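ESSB (Geobacillus thermodenitrificans, PDB 4ANO) is an integral membrane component of the type VII secretion system; this cytoplasmic part probably has a protein-kinase-like fold. Local coordinates at residues A[88-93]-A[115-120]; A[82-87]-A[195-200]; A[67-72]-A[124-129]; A[74-79]-A[149-154]. All blocks are in the same frame, centred on the assembly; numbering follows the deposited sequence.

Interaction 1 of 4, residues A[88-93]-A[115-120]; sequences IRAAIH and LMFNRA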
# COMPACT_ATOMS: atom_id res chain seq x y z
N ILE A 88 0.17 13.93 3.61
CA ILE A 88 0.96 13.44 4.79
C ILE A 88 0.02 12.82 5.81
O ILE A 88 0.39 11.83 6.46
CB ILE A 88 1.72 14.59 5.53
CG1 ILE A 88 2.80 15.14 4.62
CG2 ILE A 88 2.35 14.07 6.93
CD1 ILE A 88 3.27 16.55 5.14
N ARG A 89 -1.22 13.33 5.90
CA ARG A 89 -2.15 12.75 6.89
C ARG A 89 -2.51 11.37 6.43
O ARG A 89 -2.64 10.45 7.26
CB ARG A 89 -3.40 13.63 7.09
CG ARG A 89 -3.18 14.74 8.18
CD ARG A 89 -4.36 15.75 8.24
NE ARG A 89 -4.09 16.92 9.13
CZ ARG A 89 -4.72 18.11 9.04
NH1 ARG A 89 -5.66 18.32 8.12
NH2 ARG A 89 -4.41 19.11 9.88
N ALA A 90 -2.77 11.22 5.12
CA ALA A 90 -3.05 9.95 4.49
C ALA A 90 -1.95 8.91 4.72
O ALA A 90 -2.24 7.70 4.97
CB ALA A 90 -3.34 10.11 2.98
N ALA A 91 -0.71 9.39 4.66
CA ALA A 91 0.47 8.55 4.81
C ALA A 91 0.58 8.09 6.26
O ALA A 91 0.89 6.94 6.54
CB ALA A 91 1.71 9.29 4.39
N ILE A 92 0.26 8.99 7.20
CA ILE A 92 0.17 8.58 8.61
C ILE A 92 -0.84 7.47 8.91
O ILE A 92 -0.51 6.49 9.60
CB ILE A 92 -0.01 9.85 9.53
CG1 ILE A 92 1.24 10.76 9.42
CG2 ILE A 92 -0.31 9.46 10.96
CD1 ILE A 92 1.11 12.12 10.17
N HIS A 93 -2.04 7.58 8.37
CA HIS A 93 -3.01 6.52 8.50
C HIS A 93 -2.51 5.22 7.87
O HIS A 93 -2.73 4.16 8.43
CB HIS A 93 -4.32 6.86 7.79
CG HIS A 93 -5.03 8.07 8.33
ND1 HIS A 93 -5.60 9.00 7.49
CD2 HIS A 93 -5.29 8.49 9.59
CE1 HIS A 93 -6.17 9.96 8.21
NE2 HIS A 93 -5.97 9.68 9.49
N LEU A 115 -3.57 0.22 -3.42
CA LEU A 115 -4.26 0.99 -2.41
C LEU A 115 -5.41 1.82 -2.97
O LEU A 115 -5.26 2.45 -3.99
CB LEU A 115 -3.31 1.96 -1.79
CG LEU A 115 -2.22 1.43 -0.85
CD1 LEU A 115 -1.19 2.52 -0.53
CD2 LEU A 115 -2.86 0.90 0.47
N MSE A 116 -6.53 1.87 -2.24
CA MSE A 116 -7.57 2.89 -2.53
C MSE A 116 -7.98 3.56 -1.23
O MSE A 116 -7.62 3.07 -0.14
CB MSE A 116 -8.76 2.29 -3.26
CG MSE A 116 -8.40 1.58 -4.54
SE MSE A 116 -10.02 1.33 -5.58
CE MSE A 116 -10.44 3.22 -5.86
N PHE A 117 -8.73 4.68 -1.31
CA PHE A 117 -8.97 5.53 -0.12
C PHE A 117 -10.41 5.88 0.02
O PHE A 117 -11.03 6.04 -0.98
CB PHE A 117 -8.18 6.86 -0.24
CG PHE A 117 -6.66 6.60 -0.24
CD1 PHE A 117 -6.00 6.23 -1.40
CD2 PHE A 117 -5.94 6.75 0.94
CE1 PHE A 117 -4.60 5.93 -1.37
CE2 PHE A 117 -4.56 6.46 0.99
CZ PHE A 117 -3.88 6.08 -0.17
N ASN A 118 -10.89 6.00 1.24
CA ASN A 118 -12.32 6.33 1.44
C ASN A 118 -12.45 7.80 1.53
O ASN A 118 -11.46 8.48 1.36
CB ASN A 118 -12.89 5.61 2.68
CG ASN A 118 -12.27 6.06 4.00
OD1 ASN A 118 -11.52 7.05 4.11
ND2 ASN A 118 -12.61 5.30 5.04
N ARG A 119 -13.66 8.28 1.82
CA ARG A 119 -13.98 9.71 1.93
C ARG A 119 -13.17 10.43 3.03
O ARG A 119 -12.93 11.64 2.90
CB ARG A 119 -15.51 9.88 2.17
CG ARG A 119 -16.39 9.51 0.95
CD ARG A 119 -17.89 9.85 1.13
NE ARG A 119 -18.67 8.87 1.88
CZ ARG A 119 -19.49 7.96 1.33
NH1 ARG A 119 -19.64 7.91 0.01
NH2 ARG A 119 -20.18 7.11 2.10
N ALA A 120 -12.74 9.70 4.07
CA ALA A 120 -11.89 10.24 5.19
C ALA A 120 -10.40 10.01 5.01
O ALA A 120 -9.64 10.08 5.98
CB ALA A 120 -12.33 9.65 6.52
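Ala90 and Phe117 mark the closest approach of the two backbones, their CA atoms 8.7 Å apart; the first lies inside helix 84-98, the second closes the short strand 115-117. Beyond Phe117 the chain leaves the strand and turns, bringing Ala120 close to His93, one helical turn further along than Ala90. The interface is small, about 94 Å² summed over both sides, and no hydrogen bond crosses it. At its apolar end the methyl of Ala90 points toward the strand and meets the Phe117 ring obliquely, CB to CE2 at 4.3 Å. The helix thus packs on the three-stranded antiparallel sheet through a small residue and an aromatic one. At the other end, CE1 of the His93 imidazole lies 4.1 Å from the carbonyl O of Ala120, a plain contact in which the oxygen also approaches the ring obliquely. His93 has CG anti to its own carbonyl carbon (chi1 -61°), a setting that puts one ring face by Arg89 O of the preceding turn, 3.3 Å from the ring plane and displaced toward the rim. Its ND1 makes a weak hydrogen bond with Leu121 O, tying the imidazole to the same turn. Within that turn Asn118 OD1 accepts from Ala120 N at 2.9 Å, a weak Asx-turn bond bent to 123°. Around the contact, Pro123 of strand 123-125 packs on both His93 and Phe117, while Leu155 of helix 141-155 covers Ala90. Helix 187-207 lies against Ile88 and Ile92 of helix 84-98, and Phe117 is backbone-bonded to Leu74 of strand 74-75.

Interaction 2 of 4, residues A[82-87]-A[195-200]; sequences TTLLSR and EKWVDE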
# COMPACT_ATOMS: atom_id res chain seq x y z
N THR A 82 -4.20 16.07 -4.06
CA THR A 82 -4.65 16.88 -2.93
C THR A 82 -3.46 17.65 -2.41
O THR A 82 -2.33 17.47 -2.89
CB THR A 82 -5.29 16.01 -1.81
OG1 THR A 82 -4.37 15.03 -1.30
CG2 THR A 82 -6.49 15.24 -2.34
N THR A 83 -3.73 18.53 -1.46
CA THR A 83 -2.76 19.27 -0.65
C THR A 83 -1.62 18.39 -0.06
O THR A 83 -1.87 17.26 0.30
CB THR A 83 -3.62 19.87 0.46
OG1 THR A 83 -4.05 21.19 0.08
CG2 THR A 83 -2.94 19.89 1.75
N LEU A 84 -0.38 18.92 0.04
CA LEU A 84 0.69 18.22 0.75
C LEU A 84 0.22 17.79 2.14
O LEU A 84 0.41 16.63 2.53
CB LEU A 84 1.99 19.04 0.85
CG LEU A 84 3.15 18.33 1.54
CD1 LEU A 84 3.46 16.97 0.85
CD2 LEU A 84 4.36 19.21 1.48
N LEU A 85 -0.45 18.69 2.87
CA LEU A 85 -0.91 18.40 4.23
C LEU A 85 -1.83 17.17 4.30
O LEU A 85 -1.69 16.20 5.10
CB LEU A 85 -1.64 19.63 4.84
CG LEU A 85 -2.25 19.41 6.25
CD1 LEU A 85 -1.29 18.92 7.34
CD2 LEU A 85 -3.00 20.69 6.72
N SER A 86 -2.73 17.16 3.34
CA SER A 86 -3.60 16.03 3.18
C SER A 86 -2.91 14.68 2.83
O SER A 86 -3.30 13.59 3.29
CB SER A 86 -4.40 16.34 1.94
OG SER A 86 -5.18 15.23 1.67
N ARG A 87 -1.99 14.77 1.89
CA ARG A 87 -1.19 13.55 1.60
C ARG A 87 -0.40 13.03 2.79
O ARG A 87 -0.24 11.81 2.96
CB ARG A 87 -0.30 13.83 0.39
CG ARG A 87 -1.05 13.77 -0.95
CD ARG A 87 -0.63 14.89 -1.94
NE ARG A 87 0.82 15.07 -2.16
CZ ARG A 87 1.36 16.20 -2.64
NH1 ARG A 87 0.59 17.24 -2.92
NH2 ARG A 87 2.69 16.31 -2.83
N GLU A 195 5.24 12.58 11.82
CA GLU A 195 4.50 13.41 12.74
C GLU A 195 5.12 14.78 12.85
O GLU A 195 4.42 15.79 12.89
CB GLU A 195 4.38 12.79 14.11
CG GLU A 195 3.05 13.22 14.74
CD GLU A 195 1.91 12.36 14.24
OE1 GLU A 195 2.05 11.12 14.34
OE2 GLU A 195 0.90 12.90 13.76
N LYS A 196 6.45 14.84 12.89
CA LYS A 196 7.10 16.15 12.92
C LYS A 196 6.85 16.90 11.60
O LYS A 196 6.68 18.15 11.59
CB LYS A 196 8.61 16.03 13.21
CG LYS A 196 9.27 17.36 13.57
CD LYS A 196 10.80 17.25 13.60
CE LYS A 196 11.46 17.82 12.33
NZ LYS A 196 11.17 16.96 11.14
N TRP A 197 6.79 16.15 10.50
CA TRP A 197 6.48 16.75 9.18
C TRP A 197 5.07 17.31 9.09
O TRP A 197 4.89 18.41 8.56
CB TRP A 197 6.70 15.74 8.08
CG TRP A 197 6.70 16.36 6.68
CD1 TRP A 197 6.71 17.69 6.31
CD2 TRP A 197 6.80 15.62 5.49
NE1 TRP A 197 6.74 17.80 4.93
CE2 TRP A 197 6.80 16.53 4.41
CE3 TRP A 197 6.85 14.25 5.21
CZ2 TRP A 197 6.87 16.11 3.09
CZ3 TRP A 197 6.91 13.85 3.92
CH2 TRP A 197 6.93 14.75 2.87
N VAL A 198 4.06 16.61 9.62
CA VAL A 198 2.65 17.05 9.39
C VAL A 198 2.49 18.34 10.23
O VAL A 198 1.84 19.30 9.76
CB VAL A 198 1.55 16.01 9.81
CG1 VAL A 198 1.48 15.85 11.31
CG2 VAL A 198 0.13 16.39 9.25
N ASP A 199 3.10 18.37 11.42
CA ASP A 199 3.08 19.58 12.28
C ASP A 199 3.66 20.78 11.54
O ASP A 199 3.08 21.86 11.52
CB ASP A 199 3.85 19.40 13.63
CG ASP A 199 3.10 18.51 14.65
OD1 ASP A 199 1.90 18.23 14.43
OD2 ASP A 199 3.73 18.06 15.66
N GLU A 200 4.82 20.59 10.90
CA GLU A 200 5.48 21.65 10.16
C GLU A 200 4.59 22.15 9.05
O GLU A 200 4.40 23.39 8.83
CB GLU A 200 6.82 21.15 9.61
CG GLU A 200 7.87 21.01 10.70
CD GLU A 200 9.17 20.43 10.18
OE1 GLU A 200 9.24 20.01 8.99
OE2 GLU A 200 10.13 20.41 10.98
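Leu85 overlaps Val198 through a single pair of methyls, CD1 against CG2 at 3.5 Å, tighter than a usual van der Waals contact. This occurs where the two segments come nearest, the CA atoms of Leu85 and Val198 being 6.4 Å apart. Leu85 carries CG anti to the backbone N (chi1 176°), which swings its CD1 toward the facing helix and also within 4.0 Å of Val198 O. The two side chains cross obliquely. One residue earlier, Leu84 meets Trp197 at about a right angle: its CD1 comes 4.2 Å from CZ2 on the six-membered ring of the indole, approaching obliquely. Across these segments each leucine meets one side chain, and the side-chain contacts are apolar, as in ordinary helix-helix packing, here of helix 84-98 on helix 187-207. Some polar groups of 82-87 pair within the segment. Arg87 NH1 donates to Thr82 O at 2.9 Å, nearly straight at 164°, with the acceptor in the guanidinium plane, and Ser86 OG donates to Thr82 OG1. Arg87 NE reaches Leu155 O, at the end of helix 141-155, and NH2 reaches Thr156 O just beyond it, so the guanidinium bridges two parts of the chain. Further along helix 84-98, Ile88 continues the packing on Trp197 and Val198, and Ile177 of helix 176-183 lies against the indole of Trp197.

Interaction 3 of 4, residues A[67-72]-A[124-129]; sequences IKPPSS and FFLHVG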
# COMPACT_ATOMS: atom_id res chain seq x y z
N ILE A 67 -11.67 -8.33 -7.01
CA ILE A 67 -11.70 -7.29 -5.92
C ILE A 67 -12.50 -6.07 -6.34
O ILE A 67 -12.11 -5.35 -7.30
CB ILE A 67 -10.26 -6.86 -5.56
CG1 ILE A 67 -9.43 -8.12 -5.22
CG2 ILE A 67 -10.29 -5.84 -4.38
CD1 ILE A 67 -7.88 -7.98 -5.17
N LYS A 68 -13.60 -5.85 -5.62
CA LYS A 68 -14.57 -4.77 -5.94
C LYS A 68 -14.77 -3.76 -4.78
O LYS A 68 -15.60 -4.00 -3.81
CB LYS A 68 -15.86 -5.44 -6.33
CG LYS A 68 -15.71 -6.44 -7.44
CD LYS A 68 -17.03 -7.17 -7.71
CE LYS A 68 -17.52 -8.03 -6.53
NZ LYS A 68 -18.72 -8.86 -6.89
N PRO A 69 -14.01 -2.67 -4.81
CA PRO A 69 -14.22 -1.59 -3.84
C PRO A 69 -15.50 -0.84 -4.14
O PRO A 69 -16.04 -0.95 -5.25
CB PRO A 69 -13.03 -0.65 -4.02
CG PRO A 69 -12.29 -1.16 -5.23
CD PRO A 69 -12.94 -2.35 -5.77
N PRO A 70 -15.96 -0.11 -3.13
CA PRO A 70 -17.08 0.88 -3.37
C PRO A 70 -16.75 1.77 -4.58
O PRO A 70 -15.58 2.20 -4.76
CB PRO A 70 -17.09 1.73 -2.09
CG PRO A 70 -16.50 0.76 -0.99
CD PRO A 70 -15.36 0.10 -1.81
N SER A 71 -17.76 2.07 -5.42
CA SER A 71 -17.50 2.92 -6.62
C SER A 71 -17.02 4.33 -6.32
O SER A 71 -16.45 5.02 -7.20
CB SER A 71 -18.72 2.95 -7.54
OG SER A 71 -19.87 3.20 -6.77
N SER A 72 -17.25 4.82 -5.09
CA SER A 72 -16.78 6.13 -4.68
C SER A 72 -15.41 6.21 -3.99
O SER A 72 -14.97 7.31 -3.60
CB SER A 72 -17.86 6.82 -3.79
OG SER A 72 -17.93 6.19 -2.49
N PHE A 124 -7.20 1.57 2.13
CA PHE A 124 -7.59 0.19 2.05
C PHE A 124 -6.77 -0.53 1.02
O PHE A 124 -6.50 -0.04 -0.05
CB PHE A 124 -9.05 0.02 1.66
CG PHE A 124 -9.99 0.52 2.70
CD1 PHE A 124 -10.09 1.94 2.98
CD2 PHE A 124 -10.72 -0.37 3.48
CE1 PHE A 124 -10.97 2.41 4.02
CE2 PHE A 124 -11.57 0.10 4.50
CZ PHE A 124 -11.67 1.47 4.77
N PHE A 125 -6.44 -1.80 1.31
CA PHE A 125 -5.72 -2.62 0.35
C PHE A 125 -6.63 -3.37 -0.54
O PHE A 125 -7.70 -3.86 -0.09
CB PHE A 125 -4.81 -3.65 1.09
CG PHE A 125 -3.76 -3.03 1.86
CD1 PHE A 125 -2.63 -2.56 1.22
CD2 PHE A 125 -3.90 -2.83 3.21
CE1 PHE A 125 -1.62 -1.96 1.91
CE2 PHE A 125 -2.93 -2.17 3.92
CZ PHE A 125 -1.79 -1.70 3.27
N LEU A 126 -6.25 -3.54 -1.79
CA LEU A 126 -6.93 -4.32 -2.70
C LEU A 126 -6.62 -5.79 -2.53
O LEU A 126 -7.47 -6.56 -2.07
CB LEU A 126 -6.62 -3.89 -4.14
CG LEU A 126 -7.20 -2.48 -4.42
CD1 LEU A 126 -6.57 -1.82 -5.57
CD2 LEU A 126 -8.73 -2.62 -4.63
N HIS A 127 -5.42 -6.18 -2.87
CA HIS A 127 -4.98 -7.58 -2.70
C HIS A 127 -4.31 -7.77 -1.32
O HIS A 127 -3.55 -6.92 -0.89
CB HIS A 127 -3.96 -7.96 -3.74
CG HIS A 127 -3.38 -9.33 -3.50
ND1 HIS A 127 -4.09 -10.49 -3.69
CD2 HIS A 127 -2.23 -9.68 -2.91
CE1 HIS A 127 -3.37 -11.52 -3.29
NE2 HIS A 127 -2.21 -11.06 -2.85
N VAL A 128 -4.61 -8.91 -0.66
CA VAL A 128 -3.95 -9.23 0.64
C VAL A 128 -3.52 -10.68 0.55
O VAL A 128 -4.17 -11.49 -0.12
CB VAL A 128 -5.01 -9.07 1.72
CG1 VAL A 128 -4.44 -9.44 3.02
CG2 VAL A 128 -5.46 -7.52 1.84
N GLY A 129 -2.26 -10.94 1.03
CA GLY A 129 -1.75 -12.35 1.12
C GLY A 129 -2.27 -13.10 2.35
O GLY A 129 -2.91 -12.57 3.26
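Ile67 and Leu126 bring the two backbones together, CA to CA at 6.5 Å, where strand 62-68 ends and the chain has just left strand 123-125. Both branches of Ile67 are used. CG2 meets CD2 of Leu126 at 3.6 Å, while CD1 rests by the backbone, 3.4 Å from Leu126 O, and extends to the CB of His127 at 4.2 Å. With CG1 anti to the carbonyl carbon (chi1 -54°), the long branch runs over the Leu126-His127 peptide. The strands belong to different sheets: 62-68 to the four-stranded antiparallel sheet, 123-125 to a three-stranded one, an arrangement consistent with the joining of the two lobes of a kinase-like fold. Leu126 CD2 also touches Pro69 CG at 3.9 Å, and these two side chains cross at about a right angle. With an alanine in place of Ile67, Leu126 CD2 would keep Pro69 but probably lose its closer neighbour, and the Leu126-His127 peptide would probably be less covered. Leu126 O also accepts from Arg54 NE and His127 N donates to Asn114 OD1; the imidazole NE2 bonds to Pro135 O. The selenomethionine Met116 packs on both Pro69 and Leu126.

Interaction 4 of 4, residues A[74-79]-A[149-154]; sequences LTFAAI and KATVLA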
# COMPACT_ATOMS: atom_id res chain seq x y z
N LEU A 74 -11.44 6.49 -3.84
CA LEU A 74 -10.42 7.26 -4.60
C LEU A 74 -9.11 6.45 -4.76
O LEU A 74 -8.66 5.75 -3.84
CB LEU A 74 -10.04 8.58 -3.87
CG LEU A 74 -10.84 9.88 -3.61
CD1 LEU A 74 -11.90 10.15 -4.62
CD2 LEU A 74 -11.37 9.94 -2.14
N THR A 75 -8.50 6.59 -5.93
CA THR A 75 -7.24 5.95 -6.22
C THR A 75 -6.13 6.70 -5.59
O THR A 75 -6.28 7.85 -5.14
CB THR A 75 -7.02 5.99 -7.76
OG1 THR A 75 -6.97 7.37 -8.16
CG2 THR A 75 -8.24 5.39 -8.47
N PHE A 76 -4.98 6.02 -5.57
CA PHE A 76 -3.77 6.61 -5.06
C PHE A 76 -3.46 7.89 -5.88
O PHE A 76 -3.16 8.95 -5.33
CB PHE A 76 -2.64 5.59 -5.22
CG PHE A 76 -1.35 6.05 -4.58
CD1 PHE A 76 -0.43 6.84 -5.28
CD2 PHE A 76 -1.06 5.70 -3.23
CE1 PHE A 76 0.74 7.21 -4.68
CE2 PHE A 76 0.17 6.04 -2.65
CZ PHE A 76 1.05 6.81 -3.40
N ALA A 77 -3.52 7.81 -7.20
CA ALA A 77 -3.22 9.03 -7.97
C ALA A 77 -4.17 10.21 -7.67
O ALA A 77 -3.72 11.39 -7.63
CB ALA A 77 -3.06 8.73 -9.45
N ALA A 78 -5.45 9.95 -7.34
CA ALA A 78 -6.33 11.02 -6.92
C ALA A 78 -5.89 11.71 -5.62
O ALA A 78 -6.02 12.93 -5.49
CB ALA A 78 -7.80 10.51 -6.79
N ILE A 79 -5.44 10.93 -4.64
CA ILE A 79 -4.95 11.55 -3.42
C ILE A 79 -3.69 12.34 -3.66
O ILE A 79 -3.47 13.37 -3.02
CB ILE A 79 -4.82 10.50 -2.27
CG1 ILE A 79 -6.12 9.70 -2.21
CG2 ILE A 79 -4.46 11.21 -1.00
CD1 ILE A 79 -7.38 10.62 -1.86
N LYS A 149 7.99 2.99 3.05
CA LYS A 149 8.80 4.22 2.88
C LYS A 149 8.63 4.72 1.42
O LYS A 149 8.37 5.93 1.20
CB LYS A 149 10.26 3.93 3.18
CG LYS A 149 10.57 3.81 4.71
CD LYS A 149 12.02 3.27 4.88
CE LYS A 149 12.52 3.33 6.33
NZ LYS A 149 13.84 2.60 6.45
N ALA A 150 8.72 3.79 0.47
CA ALA A 150 8.65 4.18 -0.94
C ALA A 150 7.25 4.71 -1.24
O ALA A 150 7.08 5.65 -2.02
CB ALA A 150 9.03 3.07 -1.85
N THR A 151 6.23 4.00 -0.72
CA THR A 151 4.80 4.40 -0.96
C THR A 151 4.48 5.77 -0.34
O THR A 151 3.86 6.67 -0.96
CB THR A 151 3.83 3.35 -0.46
OG1 THR A 151 4.13 2.14 -1.18
CG2 THR A 151 2.39 3.83 -0.72
N VAL A 152 4.94 5.98 0.88
CA VAL A 152 4.75 7.27 1.52
C VAL A 152 5.51 8.39 0.78
O VAL A 152 4.90 9.48 0.57
CB VAL A 152 5.33 7.14 2.96
CG1 VAL A 152 5.54 8.55 3.62
CG2 VAL A 152 4.37 6.30 3.80
N LEU A 153 6.74 8.13 0.35
CA LEU A 153 7.47 9.16 -0.47
C LEU A 153 6.77 9.41 -1.79
O LEU A 153 6.63 10.55 -2.26
CB LEU A 153 8.92 8.78 -0.72
CG LEU A 153 9.71 8.89 0.59
CD1 LEU A 153 11.09 8.24 0.53
CD2 LEU A 153 9.78 10.27 1.07
N ALA A 154 6.31 8.36 -2.45
CA ALA A 154 5.54 8.55 -3.67
C ALA A 154 4.27 9.39 -3.43
O ALA A 154 3.86 10.16 -4.30
CB ALA A 154 5.19 7.25 -4.29
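Phe76 contributes the most surface, about 66 Å², and lays its ring rim against one turn of helix 141-155, where Thr151 and Ala154 receive it. Its CE2 meets the methyl CG2 of Thr151 at 3.7 Å, an oblique approach. Next to it CZ comes 3.7 Å from Thr151 O, which lies at the ring edge and in its plane, so the C-H rim rather than the pi face confronts the carbonyl. Ala154 adds its CB, 4.3 Å from CZ, with its carbonyl carbon also near the ring plane. Phe76 has CG anti to the backbone N (chi1 -173°), and this extends the ring from helix 76-80 across to the other helix. A serine in place of Phe76 would probably open a gap beside Thr151 and Ala154, their methyls losing the ring that packs against them. Thr151 turns its hydroxyl back to its own helix, OG1 bonding to Glu147 O, while its methyl serves the contact. The start of the shorter helix is capped by Thr75, whose OG1 accepts from Ala78 N at 3.1 Å. Pro112 and Phe117 also touch Phe76. Since no hydrogen bond crosses, the hold rests on buried apolar packing, to which the partial positive charge of the ring edge near a carbonyl may add a slight attraction.

Overall arrangement
Interactions 3 and 4 are buried, whereas interactions 1 and 2 are only partly so. Interactions 1 and 2 share helix 84-98, their centres about 12 Å apart: 1 holds it against strand 115-117, 2 against helix 187-207. Interactions 1, 3 and 4 reach one three-stranded sheet, in which strand 115-117 lies between 74-75 and 123-125. Interaction 3 alone brings in the four-stranded sheet, and its centre lies about 25 Å from that of interaction 2. No cross-segment hydrogen bond occurs in any of the four. Interaction 3 is mainly aliphatic, interaction 2 pairs leucines with a valine and an indole, an aromatic edge marks 4, and interaction 1 adds a histidine beside an exposed turn.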